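Long-range contacts in proline iminopeptidase-related protein (PDB 2YYS), which is of unknown function but adopts the alpha/beta hydrolase fold of peptidase family S33 and may therefore have peptidase activity: residues L15-V20 with R54-Q60; N38-E44 with L184-I190; A101-V107 with L125-F131; M171-G177 with G254-D260. One frame throughout, in Å; residues are numbered along the deposited sequence.

Contact 1 (L15-V20 with R54-Q60); sequences LYVEDV and RVVYFDQ
Antiparallel pairing of strand 14-20 with strand 54-58 joins the N-terminal beta hairpin to the rest of the sheet, with Val17 opposite Phe58, Glu18 opposite Tyr57, Asp19 opposite Val56 and Val20 opposite Val55. Two of these are hydrogen-bonded pairs: Val55 N gives to Val20 O at 2.7 Å, and Glu18 N gives to Tyr57 O at 2.8 Å, almost straight (176°). Beyond the non-hydrogen-bonded pair Val17-Phe58, Asp59 N continues the ladder to Tyr16 O at 3.0 Å. The pairing is a hallmark of the alpha/beta hydrolase sheet, in which strand 14-20 runs against both its neighbours while strands from 54-58 onward lie parallel.

On one face, branched valines fill the short span between strands: Val17 CG1 meets Val56 CG1 at 3.9 Å, and Val17 CG2 rests on Phe58 CB. Helix 78-91 covers this greasy surface, Leu88 touching both Val17 and Phe58. On the other face, Val20 CG2 comes to the rim of the Tyr57 ring, 4.2 Å from CD2.

Arg54, fully extended with CG anti to the backbone N (chi1 -179°), reaches back to grip Asp19 side-on. Its NE meets Asp19 OD1 at 3.0 Å and its NH2 meets Asp19 OD2 at 2.9 Å, both on syn sides, with the planes 12° apart. Arg2 also bridges Asp19 OD2, a second positive charge on this buried carboxylate.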
# COMPACT_ATOMS: atom_id res chain seq x y z
N LEU A 15 -3.96 -15.86 -6.93
CA LEU A 15 -3.48 -15.04 -5.84
C LEU A 15 -3.30 -15.85 -4.56
O LEU A 15 -4.14 -16.65 -4.19
CB LEU A 15 -4.45 -13.89 -5.58
CG LEU A 15 -4.85 -13.03 -6.78
CD1 LEU A 15 -5.84 -11.97 -6.36
CD2 LEU A 15 -3.66 -12.38 -7.44
N TYR A 16 -2.17 -15.63 -3.88
CA TYR A 16 -1.98 -16.09 -2.52
C TYR A 16 -2.87 -15.26 -1.59
O TYR A 16 -2.75 -14.04 -1.54
CB TYR A 16 -0.51 -15.99 -2.11
CG TYR A 16 -0.31 -16.37 -0.68
CD1 TYR A 16 -0.15 -17.71 -0.30
CD2 TYR A 16 -0.31 -15.40 0.31
CE1 TYR A 16 0.02 -18.04 1.04
CE2 TYR A 16 -0.16 -15.72 1.63
CZ TYR A 16 0.01 -17.04 2.00
OH TYR A 16 0.14 -17.33 3.35
N VAL A 17 -3.76 -15.93 -0.87
CA VAL A 17 -4.77 -15.28 -0.05
C VAL A 17 -4.73 -15.84 1.36
O VAL A 17 -4.64 -17.05 1.54
CB VAL A 17 -6.18 -15.48 -0.66
CG1 VAL A 17 -7.26 -14.92 0.24
CG2 VAL A 17 -6.27 -14.83 -2.04
N GLU A 18 -4.78 -14.95 2.34
CA GLU A 18 -5.00 -15.30 3.74
C GLU A 18 -6.27 -14.60 4.19
O GLU A 18 -6.31 -13.38 4.38
CB GLU A 18 -3.82 -14.88 4.62
CG GLU A 18 -2.47 -15.38 4.11
CD GLU A 18 -1.28 -14.86 4.92
OE1 GLU A 18 -1.44 -13.83 5.60
OE2 GLU A 18 -0.19 -15.47 4.85
N ASP A 19 -7.32 -15.40 4.32
CA ASP A 19 -8.65 -14.97 4.67
C ASP A 19 -8.83 -15.26 6.15
O ASP A 19 -9.00 -16.41 6.57
CB ASP A 19 -9.62 -15.77 3.79
CG ASP A 19 -11.07 -15.44 4.04
OD1 ASP A 19 -11.39 -14.57 4.88
OD2 ASP A 19 -11.96 -16.05 3.43
N VAL A 20 -8.81 -14.20 6.95
CA VAL A 20 -8.64 -14.31 8.40
C VAL A 20 -9.77 -13.64 9.17
O VAL A 20 -10.20 -12.55 8.81
CB VAL A 20 -7.30 -13.64 8.79
CG1 VAL A 20 -7.09 -13.64 10.26
CG2 VAL A 20 -6.15 -14.38 8.10
N ARG A 54 -13.20 -9.48 9.25
CA ARG A 54 -12.73 -10.46 8.29
C ARG A 54 -11.72 -9.75 7.42
O ARG A 54 -12.07 -8.83 6.67
CB ARG A 54 -13.88 -10.98 7.45
CG ARG A 54 -13.47 -12.03 6.44
CD ARG A 54 -14.62 -12.52 5.64
NE ARG A 54 -14.22 -13.53 4.68
CZ ARG A 54 -15.04 -14.08 3.80
NH1 ARG A 54 -16.31 -13.71 3.75
NH2 ARG A 54 -14.59 -15.00 2.97
N VAL A 55 -10.46 -10.15 7.52
CA VAL A 55 -9.39 -9.49 6.81
C VAL A 55 -8.82 -10.42 5.73
O VAL A 55 -8.38 -11.54 6.01
CB VAL A 55 -8.27 -9.06 7.75
CG1 VAL A 55 -7.29 -8.15 7.03
CG2 VAL A 55 -8.83 -8.37 8.96
N VAL A 56 -8.80 -9.91 4.51
CA VAL A 56 -8.28 -10.66 3.38
C VAL A 56 -6.93 -10.04 3.01
O VAL A 56 -6.86 -8.99 2.34
CB VAL A 56 -9.28 -10.60 2.20
CG1 VAL A 56 -8.77 -11.43 1.03
CG2 VAL A 56 -10.62 -11.10 2.65
N TYR A 57 -5.87 -10.66 3.52
CA TYR A 57 -4.52 -10.31 3.10
C TYR A 57 -4.25 -11.09 1.83
O TYR A 57 -4.56 -12.27 1.76
CB TYR A 57 -3.47 -10.66 4.17
CG TYR A 57 -3.76 -10.12 5.56
CD1 TYR A 57 -3.31 -8.87 5.95
CD2 TYR A 57 -4.46 -10.88 6.49
CE1 TYR A 57 -3.56 -8.38 7.23
CE2 TYR A 57 -4.72 -10.40 7.76
CZ TYR A 57 -4.27 -9.15 8.13
OH TYR A 57 -4.55 -8.68 9.40
N PHE A 58 -3.73 -10.43 0.82
CA PHE A 58 -3.33 -11.13 -0.38
C PHE A 58 -2.13 -10.51 -1.04
O PHE A 58 -1.84 -9.32 -0.86
CB PHE A 58 -4.51 -11.30 -1.35
CG PHE A 58 -4.95 -10.03 -2.03
CD1 PHE A 58 -4.61 -9.78 -3.34
CD2 PHE A 58 -5.79 -9.14 -1.37
CE1 PHE A 58 -5.04 -8.63 -3.98
CE2 PHE A 58 -6.23 -7.98 -2.01
CZ PHE A 58 -5.86 -7.72 -3.31
N ASP A 59 -1.40 -11.35 -1.78
CA ASP A 59 -0.33 -10.89 -2.61
C ASP A 59 -0.90 -10.71 -4.01
O ASP A 59 -1.60 -11.57 -4.53
CB ASP A 59 0.82 -11.89 -2.64
CG ASP A 59 1.55 -12.00 -1.33
OD1 ASP A 59 1.16 -11.34 -0.34
OD2 ASP A 59 2.55 -12.75 -1.20
N GLN A 60 -0.56 -9.59 -4.62
CA GLN A 60 -1.09 -9.19 -5.91
C GLN A 60 -0.54 -10.10 -7.00
O GLN A 60 0.37 -10.91 -6.79
CB GLN A 60 -0.79 -7.71 -6.17
CG GLN A 60 -1.68 -6.77 -5.32
CD GLN A 60 -0.99 -5.46 -4.94
OE1 GLN A 60 -0.20 -4.92 -5.71
NE2 GLN A 60 -1.30 -4.95 -3.75

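Contact 2 (N38-E44 with L184-I190); sequences NAYVLRE and LAEGAGI
Tyr40, in the first turn of helix 40-46, presses against Ala188, which follows helix 175-187, where the helical segment inserted between strands 119-125 and 221-226, a cap as in other S33 relatives, meets the alpha/beta hydrolase core. The ring is the main bump. A chi1 of 180° swings it away from its own backbone N, and it stands up between two walls: Ala188 CB sits over the centre of one face, 3.5 Å from the centroid and 7° off the normal, a CH-pi contact, while Glu44 CG from the next helical turn lies over the rim of the opposite face. A methyl is small enough to let the backbone of 184-190 come this close. Leu184 CD1 packs obliquely on Tyr40 CE2 at 3.9 Å.

Gly189 takes a positive phi (63°) that turns the chain out of the helix and brings Ile190 back across the contact. Its CD1 fills the notch between Tyr40 CB, at 3.8 Å, and the amide of Asn38. That amide is held by an Asx turn, in which Asn38 OD1 accepts from Tyr40 N at 2.9 Å. Further along, Val41 CG2 slots between Leu184 CD2 and Ala185 CB, 4.2 Å from each.

With an alanine at Tyr40 the ring is gone, which would probably open a gap under Ala188 CB and beside Leu184 CD1 and cost a bound water its hydroxyl partner. At the far end of the ring, that water joins Tyr40 OH to Leu184 O, 2.7 Å from each and donating to the carbonyl.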
# COMPACT_ATOMS: atom_id res chain seq x y z
N ASN A 38 4.52 -7.68 -1.18
CA ASN A 38 3.67 -8.73 -0.61
C ASN A 38 3.10 -8.27 0.72
O ASN A 38 3.51 -7.24 1.22
CB ASN A 38 4.47 -10.04 -0.46
CG ASN A 38 5.57 -9.95 0.60
OD1 ASN A 38 5.29 -9.80 1.79
ND2 ASN A 38 6.82 -10.08 0.17
N ALA A 39 2.20 -9.06 1.29
CA ALA A 39 1.44 -8.68 2.46
C ALA A 39 1.96 -9.25 3.78
O ALA A 39 1.28 -9.16 4.79
CB ALA A 39 -0.03 -9.09 2.28
N TYR A 40 3.15 -9.83 3.79
CA TYR A 40 3.63 -10.51 5.00
C TYR A 40 3.91 -9.54 6.16
O TYR A 40 3.36 -9.68 7.25
CB TYR A 40 4.88 -11.36 4.70
CG TYR A 40 5.40 -12.06 5.93
CD1 TYR A 40 4.90 -13.30 6.33
CD2 TYR A 40 6.37 -11.45 6.73
CE1 TYR A 40 5.37 -13.94 7.47
CE2 TYR A 40 6.85 -12.08 7.88
CZ TYR A 40 6.35 -13.31 8.24
OH TYR A 40 6.83 -13.92 9.38
N VAL A 41 4.75 -8.54 5.92
CA VAL A 41 5.11 -7.58 6.97
C VAL A 41 3.89 -6.77 7.39
O VAL A 41 3.67 -6.48 8.58
CB VAL A 41 6.26 -6.67 6.50
CG1 VAL A 41 6.37 -5.41 7.35
CG2 VAL A 41 7.56 -7.44 6.53
N LEU A 42 3.10 -6.42 6.39
CA LEU A 42 1.90 -5.63 6.60
C LEU A 42 0.93 -6.35 7.53
O LEU A 42 0.42 -5.77 8.49
CB LEU A 42 1.27 -5.32 5.25
CG LEU A 42 0.23 -4.23 5.18
CD1 LEU A 42 0.68 -2.94 5.84
CD2 LEU A 42 -0.11 -4.00 3.70
N ARG A 43 0.72 -7.64 7.30
CA ARG A 43 -0.14 -8.41 8.21
C ARG A 43 0.41 -8.44 9.64
O ARG A 43 -0.35 -8.28 10.60
CB ARG A 43 -0.32 -9.85 7.72
CG ARG A 43 -0.95 -10.73 8.78
CD ARG A 43 -1.43 -12.08 8.33
NE ARG A 43 -1.98 -12.83 9.46
CZ ARG A 43 -2.44 -14.06 9.41
NH1 ARG A 43 -2.44 -14.73 8.26
NH2 ARG A 43 -2.91 -14.65 10.50
N GLU A 44 1.71 -8.67 9.79
CA GLU A 44 2.31 -8.74 11.11
C GLU A 44 2.13 -7.41 11.87
O GLU A 44 1.97 -7.41 13.08
CB GLU A 44 3.80 -9.11 11.03
CG GLU A 44 4.10 -10.48 10.41
CD GLU A 44 3.56 -11.66 11.22
OE1 GLU A 44 3.52 -11.59 12.47
OE2 GLU A 44 3.18 -12.68 10.60
N LEU A 184 12.42 -9.45 9.92
CA LEU A 184 11.07 -9.94 9.75
C LEU A 184 10.82 -10.36 8.30
O LEU A 184 10.32 -11.45 8.04
CB LEU A 184 10.08 -8.86 10.20
CG LEU A 184 8.59 -9.17 10.20
CD1 LEU A 184 8.24 -10.37 11.09
CD2 LEU A 184 7.82 -7.93 10.65
N ALA A 185 11.21 -9.50 7.36
CA ALA A 185 10.99 -9.74 5.93
C ALA A 185 11.75 -10.97 5.42
O ALA A 185 11.18 -11.82 4.75
CB ALA A 185 11.40 -8.52 5.12
N GLU A 186 13.04 -11.03 5.74
CA GLU A 186 13.89 -12.15 5.35
C GLU A 186 13.46 -13.45 6.02
O GLU A 186 13.56 -14.52 5.42
CB GLU A 186 15.35 -11.86 5.69
CG GLU A 186 15.95 -10.73 4.86
CD GLU A 186 16.01 -11.09 3.39
OE1 GLU A 186 16.31 -12.26 3.10
OE2 GLU A 186 15.73 -10.21 2.54
N GLY A 187 12.98 -13.35 7.26
CA GLY A 187 12.42 -14.49 7.98
C GLY A 187 11.25 -15.19 7.30
O GLY A 187 11.01 -16.38 7.52
N ALA A 188 10.51 -14.46 6.47
CA ALA A 188 9.38 -15.02 5.73
C ALA A 188 9.85 -15.96 4.62
O ALA A 188 9.12 -16.85 4.21
CB ALA A 188 8.53 -13.90 5.13
N GLY A 189 11.04 -15.72 4.10
CA GLY A 189 11.61 -16.56 3.06
C GLY A 189 10.79 -16.53 1.78
O GLY A 189 10.59 -17.55 1.13
N ILE A 190 10.27 -15.35 1.44
CA ILE A 190 9.49 -15.19 0.23
C ILE A 190 10.43 -14.75 -0.87
O ILE A 190 11.17 -13.80 -0.69
CB ILE A 190 8.38 -14.14 0.43
CG1 ILE A 190 7.36 -14.64 1.45
CG2 ILE A 190 7.69 -13.83 -0.90
CD1 ILE A 190 6.52 -13.55 2.07
O HOH W 1 8.92 -10.22 2.74
O HOH W 2 9.50 -13.52 9.57

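Contact 3 (A101-V107 with L125-F131); sequences AHGFGAV and LAPWVNF
Backbone bonds from Ala101 and Gly103 to Leu125 and Trp128 zip these segments together. Leu125 N gives to Ala101 O at 2.7 Å and Leu125 O accepts from Gly103 N at 3.1 Å, the last rungs between parallel strands 97-102 and 119-125. Trp128 N then reaches Gly103 O at 3.0 Å from above the carbonyl plane, while Ala106 N of the starting helix comes from the opposite face, so two bonds hold this oxygen.

Among aromatic contacts, Gly103 CA lies over the five-membered ring of Trp128, 3.9 Å from its centroid, a CH-pi contact that a residue without a side chain makes easy. Phe104 CD1 meets the edge of Phe131 at CZ, 3.4 Å away, with the planes at 72°.

Smaller apolar groups close the rest: Ala106 CB touches Pro127 CB at 3.6 Å, and Ala126 CB packs on His102 CD2 at 3.8 Å. The NE2 of that imidazole bonds to His255 O.

The sharp strand-turn-helix, with Gly103 at phi 60° and psi -128° in a type II' turn, is the nucleophile elbow of alpha/beta hydrolases; glycine stands here where active relatives usually carry serine.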
# COMPACT_ATOMS: atom_id res chain seq x y z
N ALA A 101 -4.65 0.13 2.72
CA ALA A 101 -3.60 0.22 1.71
C ALA A 101 -2.29 0.75 2.29
O ALA A 101 -2.30 1.52 3.26
CB ALA A 101 -4.04 1.12 0.58
N HIS A 102 -1.18 0.38 1.68
CA HIS A 102 0.13 0.87 2.06
C HIS A 102 0.95 1.21 0.81
O HIS A 102 1.01 0.43 -0.14
CB HIS A 102 0.86 -0.17 2.91
CG HIS A 102 2.19 0.28 3.41
ND1 HIS A 102 3.36 -0.37 3.09
CD2 HIS A 102 2.54 1.32 4.21
CE1 HIS A 102 4.37 0.24 3.67
NE2 HIS A 102 3.90 1.27 4.36
N GLY A 103 1.58 2.38 0.81
CA GLY A 103 2.42 2.80 -0.30
C GLY A 103 1.64 2.89 -1.60
O GLY A 103 0.58 3.51 -1.64
N PHE A 104 2.16 2.23 -2.64
CA PHE A 104 1.53 2.16 -3.95
C PHE A 104 0.13 1.54 -3.89
O PHE A 104 -0.70 1.83 -4.73
CB PHE A 104 2.39 1.36 -4.93
CG PHE A 104 1.82 1.29 -6.32
CD1 PHE A 104 1.55 2.45 -7.03
CD2 PHE A 104 1.51 0.07 -6.90
CE1 PHE A 104 1.01 2.38 -8.31
CE2 PHE A 104 0.98 -0.00 -8.16
CZ PHE A 104 0.73 1.14 -8.87
N GLY A 105 -0.10 0.69 -2.90
CA GLY A 105 -1.43 0.17 -2.64
C GLY A 105 -2.50 1.25 -2.65
O GLY A 105 -3.65 0.97 -3.00
N ALA A 106 -2.14 2.47 -2.23
CA ALA A 106 -3.07 3.59 -2.20
C ALA A 106 -3.71 3.88 -3.55
O ALA A 106 -4.89 4.15 -3.61
CB ALA A 106 -2.41 4.84 -1.68
N VAL A 107 -2.92 3.88 -4.63
CA VAL A 107 -3.47 4.13 -5.96
C VAL A 107 -4.49 3.07 -6.31
O VAL A 107 -5.54 3.38 -6.89
CB VAL A 107 -2.38 4.18 -7.07
CG1 VAL A 107 -3.00 4.29 -8.46
CG2 VAL A 107 -1.48 5.36 -6.85
N LEU A 125 -2.26 4.03 4.38
CA LEU A 125 -1.03 4.14 5.14
C LEU A 125 0.09 4.52 4.21
O LEU A 125 0.36 3.82 3.23
CB LEU A 125 -0.70 2.81 5.82
CG LEU A 125 -1.84 2.14 6.59
CD1 LEU A 125 -1.40 0.76 7.06
CD2 LEU A 125 -2.27 2.97 7.76
N ALA A 126 0.78 5.61 4.52
CA ALA A 126 1.95 6.01 3.74
C ALA A 126 1.67 5.98 2.24
O ALA A 126 2.38 5.33 1.47
CB ALA A 126 3.10 5.09 4.08
N PRO A 127 0.64 6.69 1.81
CA PRO A 127 0.23 6.61 0.40
C PRO A 127 1.30 7.13 -0.55
O PRO A 127 1.98 8.12 -0.24
CB PRO A 127 -1.01 7.50 0.36
CG PRO A 127 -0.75 8.51 1.48
CD PRO A 127 -0.15 7.67 2.57
N TRP A 128 1.46 6.42 -1.66
CA TRP A 128 2.24 6.88 -2.82
C TRP A 128 1.25 7.16 -3.94
O TRP A 128 0.53 6.26 -4.38
CB TRP A 128 3.23 5.81 -3.32
CG TRP A 128 4.35 5.43 -2.40
CD1 TRP A 128 4.55 5.86 -1.12
CD2 TRP A 128 5.43 4.53 -2.69
NE1 TRP A 128 5.67 5.27 -0.60
CE2 TRP A 128 6.23 4.45 -1.54
CE3 TRP A 128 5.79 3.77 -3.81
CZ2 TRP A 128 7.38 3.66 -1.47
CZ3 TRP A 128 6.93 2.98 -3.74
CH2 TRP A 128 7.71 2.94 -2.58
N VAL A 129 1.22 8.40 -4.41
CA VAL A 129 0.38 8.75 -5.55
C VAL A 129 1.10 9.50 -6.66
O VAL A 129 0.64 9.50 -7.79
CB VAL A 129 -0.84 9.59 -5.11
CG1 VAL A 129 -1.69 8.83 -4.09
CG2 VAL A 129 -0.40 10.92 -4.55
N ASN A 130 2.19 10.18 -6.33
CA ASN A 130 2.92 11.02 -7.26
C ASN A 130 4.33 10.46 -7.42
O ASN A 130 5.20 10.73 -6.60
CB ASN A 130 2.95 12.48 -6.77
CG ASN A 130 3.54 13.42 -7.82
OD1 ASN A 130 4.27 13.00 -8.70
ND2 ASN A 130 3.22 14.71 -7.72
N PHE A 131 4.54 9.68 -8.47
CA PHE A 131 5.82 9.05 -8.71
C PHE A 131 6.91 10.02 -9.19
O PHE A 131 8.05 9.87 -8.78
CB PHE A 131 5.68 7.83 -9.62
CG PHE A 131 5.20 6.62 -8.89
CD1 PHE A 131 6.11 5.70 -8.37
CD2 PHE A 131 3.85 6.42 -8.67
CE1 PHE A 131 5.67 4.59 -7.66
CE2 PHE A 131 3.40 5.30 -7.96
CZ PHE A 131 4.32 4.39 -7.46

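Contact 4 (M171-G177 with G254-D260); sequences MFPTPRG and GHYLWID
Met171 runs alongside His255, both side chains heading in one direction, with the extended thioether following the imidazole: Met171 CE is 3.6 Å from His255 CD2, and the sulfur also makes an oblique Met-aromatic contact with Tyr256. A flexible methionine can follow both rings at once. Beneath them, Met171 O accepts from His255 N at 2.9 Å, in the carbonyl plane and on a lone pair. Phe172 and Tyr256 have nearly parallel planes (10°) yet meet rim to rim, Phe172 CE1 lying 3.6 Å from Tyr256 CD2.

Pro173 faces Asp260 head-on, the ring CD 3.5 Å from OD2. This carboxylate organises the polar side. Its OD2 takes Gly254 N at 2.9 Å, on the anti side, and a water that also donates to Met171 O; its OD1 accepts from two more waters, which lead to Thr174 N and Thr174 OG1. Thr174 OG1 in turn caps the next helix at Gly177 N, 3.1 Å away. Glycine suits position 177, where a CB would run into Asp260 OD1. A leucine in place of Asp260 would probably leave Gly254 N without its side-chain acceptor and take from the three waters the carboxylate they share.

His255 ND1 bonds to Asp229, and the pair sits on loops after strands 247-250 and 221-226, consistent with the histidine-acid site of alpha/beta hydrolases, here bordered by the cap.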
# COMPACT_ATOMS: atom_id res chain seq x y z
N MET A 171 12.92 5.54 3.93
CA MET A 171 11.95 4.73 4.68
C MET A 171 12.20 4.57 6.19
O MET A 171 11.24 4.42 6.96
CB MET A 171 11.86 3.34 4.06
CG MET A 171 11.15 3.29 2.72
SD MET A 171 11.00 1.61 2.15
CE MET A 171 10.00 1.81 0.72
N PHE A 172 13.46 4.58 6.60
CA PHE A 172 13.84 4.17 7.96
C PHE A 172 14.62 5.27 8.68
O PHE A 172 15.81 5.46 8.42
CB PHE A 172 14.68 2.88 7.91
CG PHE A 172 13.94 1.70 7.35
CD1 PHE A 172 12.87 1.14 8.03
CD2 PHE A 172 14.29 1.17 6.12
CE1 PHE A 172 12.18 0.06 7.50
CE2 PHE A 172 13.60 0.09 5.58
CZ PHE A 172 12.55 -0.46 6.28
N PRO A 173 13.96 6.00 9.57
CA PRO A 173 14.65 7.03 10.36
C PRO A 173 15.71 6.48 11.32
O PRO A 173 16.66 7.21 11.60
CB PRO A 173 13.52 7.69 11.16
CG PRO A 173 12.40 6.67 11.17
CD PRO A 173 12.52 5.93 9.87
N THR A 174 15.55 5.24 11.81
CA THR A 174 16.55 4.59 12.66
C THR A 174 17.06 3.26 12.12
O THR A 174 16.28 2.47 11.55
CB THR A 174 15.98 4.28 14.05
OG1 THR A 174 14.92 3.32 13.92
CG2 THR A 174 15.34 5.53 14.69
N PRO A 175 18.35 2.99 12.31
CA PRO A 175 18.89 1.66 11.98
C PRO A 175 18.11 0.54 12.67
O PRO A 175 17.92 -0.48 12.04
CB PRO A 175 20.35 1.72 12.46
CG PRO A 175 20.71 3.21 12.42
CD PRO A 175 19.40 3.91 12.79
N ARG A 176 17.61 0.75 13.88
CA ARG A 176 16.89 -0.32 14.57
C ARG A 176 15.54 -0.69 13.93
O ARG A 176 15.16 -1.86 13.92
CB ARG A 176 16.74 -0.01 16.06
CG ARG A 176 15.67 0.98 16.43
CD ARG A 176 15.57 1.22 17.94
NE ARG A 176 14.70 2.35 18.28
CZ ARG A 176 15.07 3.64 18.28
NH1 ARG A 176 16.32 4.00 17.96
NH2 ARG A 176 14.19 4.58 18.59
N GLY A 177 14.82 0.30 13.40
CA GLY A 177 13.61 0.04 12.65
C GLY A 177 13.92 -0.72 11.38
O GLY A 177 13.24 -1.69 11.05
N GLY A 254 8.80 6.32 10.04
CA GLY A 254 9.09 6.21 8.63
C GLY A 254 7.97 5.46 7.93
O GLY A 254 6.81 5.53 8.34
N HIS A 255 8.33 4.73 6.88
CA HIS A 255 7.38 4.06 5.99
C HIS A 255 6.66 2.89 6.66
O HIS A 255 5.46 2.70 6.45
CB HIS A 255 8.12 3.60 4.73
CG HIS A 255 7.21 3.19 3.61
ND1 HIS A 255 6.20 4.00 3.13
CD2 HIS A 255 7.18 2.06 2.87
CE1 HIS A 255 5.58 3.37 2.14
NE2 HIS A 255 6.15 2.19 1.97
N TYR A 256 7.39 2.11 7.46
CA TYR A 256 6.80 1.08 8.30
C TYR A 256 6.51 1.70 9.65
O TYR A 256 7.17 1.44 10.66
CB TYR A 256 7.69 -0.16 8.36
CG TYR A 256 7.83 -0.74 6.99
CD1 TYR A 256 6.90 -1.65 6.49
CD2 TYR A 256 8.83 -0.32 6.15
CE1 TYR A 256 7.01 -2.15 5.19
CE2 TYR A 256 8.95 -0.80 4.88
CZ TYR A 256 8.05 -1.72 4.40
OH TYR A 256 8.21 -2.17 3.11
N LEU A 257 5.49 2.54 9.66
CA LEU A 257 5.29 3.45 10.76
C LEU A 257 4.89 2.75 12.06
O LEU A 257 5.18 3.26 13.15
CB LEU A 257 4.37 4.61 10.35
CG LEU A 257 2.90 4.37 10.02
CD1 LEU A 257 2.17 5.69 9.87
CD2 LEU A 257 2.74 3.58 8.72
N TRP A 258 4.29 1.56 11.95
CA TRP A 258 3.90 0.78 13.12
C TRP A 258 5.11 0.14 13.83
O TRP A 258 5.03 -0.18 15.01
CB TRP A 258 2.86 -0.30 12.72
CG TRP A 258 3.32 -1.17 11.60
CD1 TRP A 258 4.06 -2.31 11.71
CD2 TRP A 258 3.11 -0.96 10.20
NE1 TRP A 258 4.32 -2.82 10.46
CE2 TRP A 258 3.74 -2.02 9.51
CE3 TRP A 258 2.43 0.01 9.45
CZ2 TRP A 258 3.73 -2.12 8.12
CZ3 TRP A 258 2.43 -0.09 8.06
CH2 TRP A 258 3.07 -1.15 7.41
N ILE A 259 6.20 -0.06 13.10
CA ILE A 259 7.46 -0.53 13.68
C ILE A 259 8.19 0.58 14.44
O ILE A 259 8.68 0.37 15.55
CB ILE A 259 8.37 -1.08 12.56
CG1 ILE A 259 7.77 -2.35 11.95
CG2 ILE A 259 9.78 -1.35 13.09
CD1 ILE A 259 8.63 -2.94 10.82
N ASP A 260 8.28 1.76 13.81
CA ASP A 260 9.00 2.89 14.38
C ASP A 260 8.26 3.49 15.58
O ASP A 260 8.89 3.98 16.50
CB ASP A 260 9.19 3.99 13.33
CG ASP A 260 10.16 3.60 12.24
OD1 ASP A 260 11.22 3.00 12.55
OD2 ASP A 260 9.96 3.88 11.03
O HOH W 3 10.05 2.60 8.72
O HOH W 4 13.48 3.15 11.03
O HOH W 5 12.48 3.44 14.89

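In the fold
Contacts 1 and 3 reach the same mixed sheet, their centres about 19 Å apart, with strand 27-31 lying between strands 54-58 and 97-102. Contacts 2 and 4, centres about 15 Å apart, both use helix 175-187 and hold its two ends to the core. Along the chain contact 1 opens first and crosses contact 2, contact 3 falls between the two segments of contact 2, and contact 4 crosses contact 2 to finish last. Touches link neighbours: Glu18 to Arg43 joins contacts 1 and 2, and His102 to His255 joins contacts 3 and 4, bringing the elbow and the histidine loop together, as an alpha/beta hydrolase site requires, whatever this protein's activity.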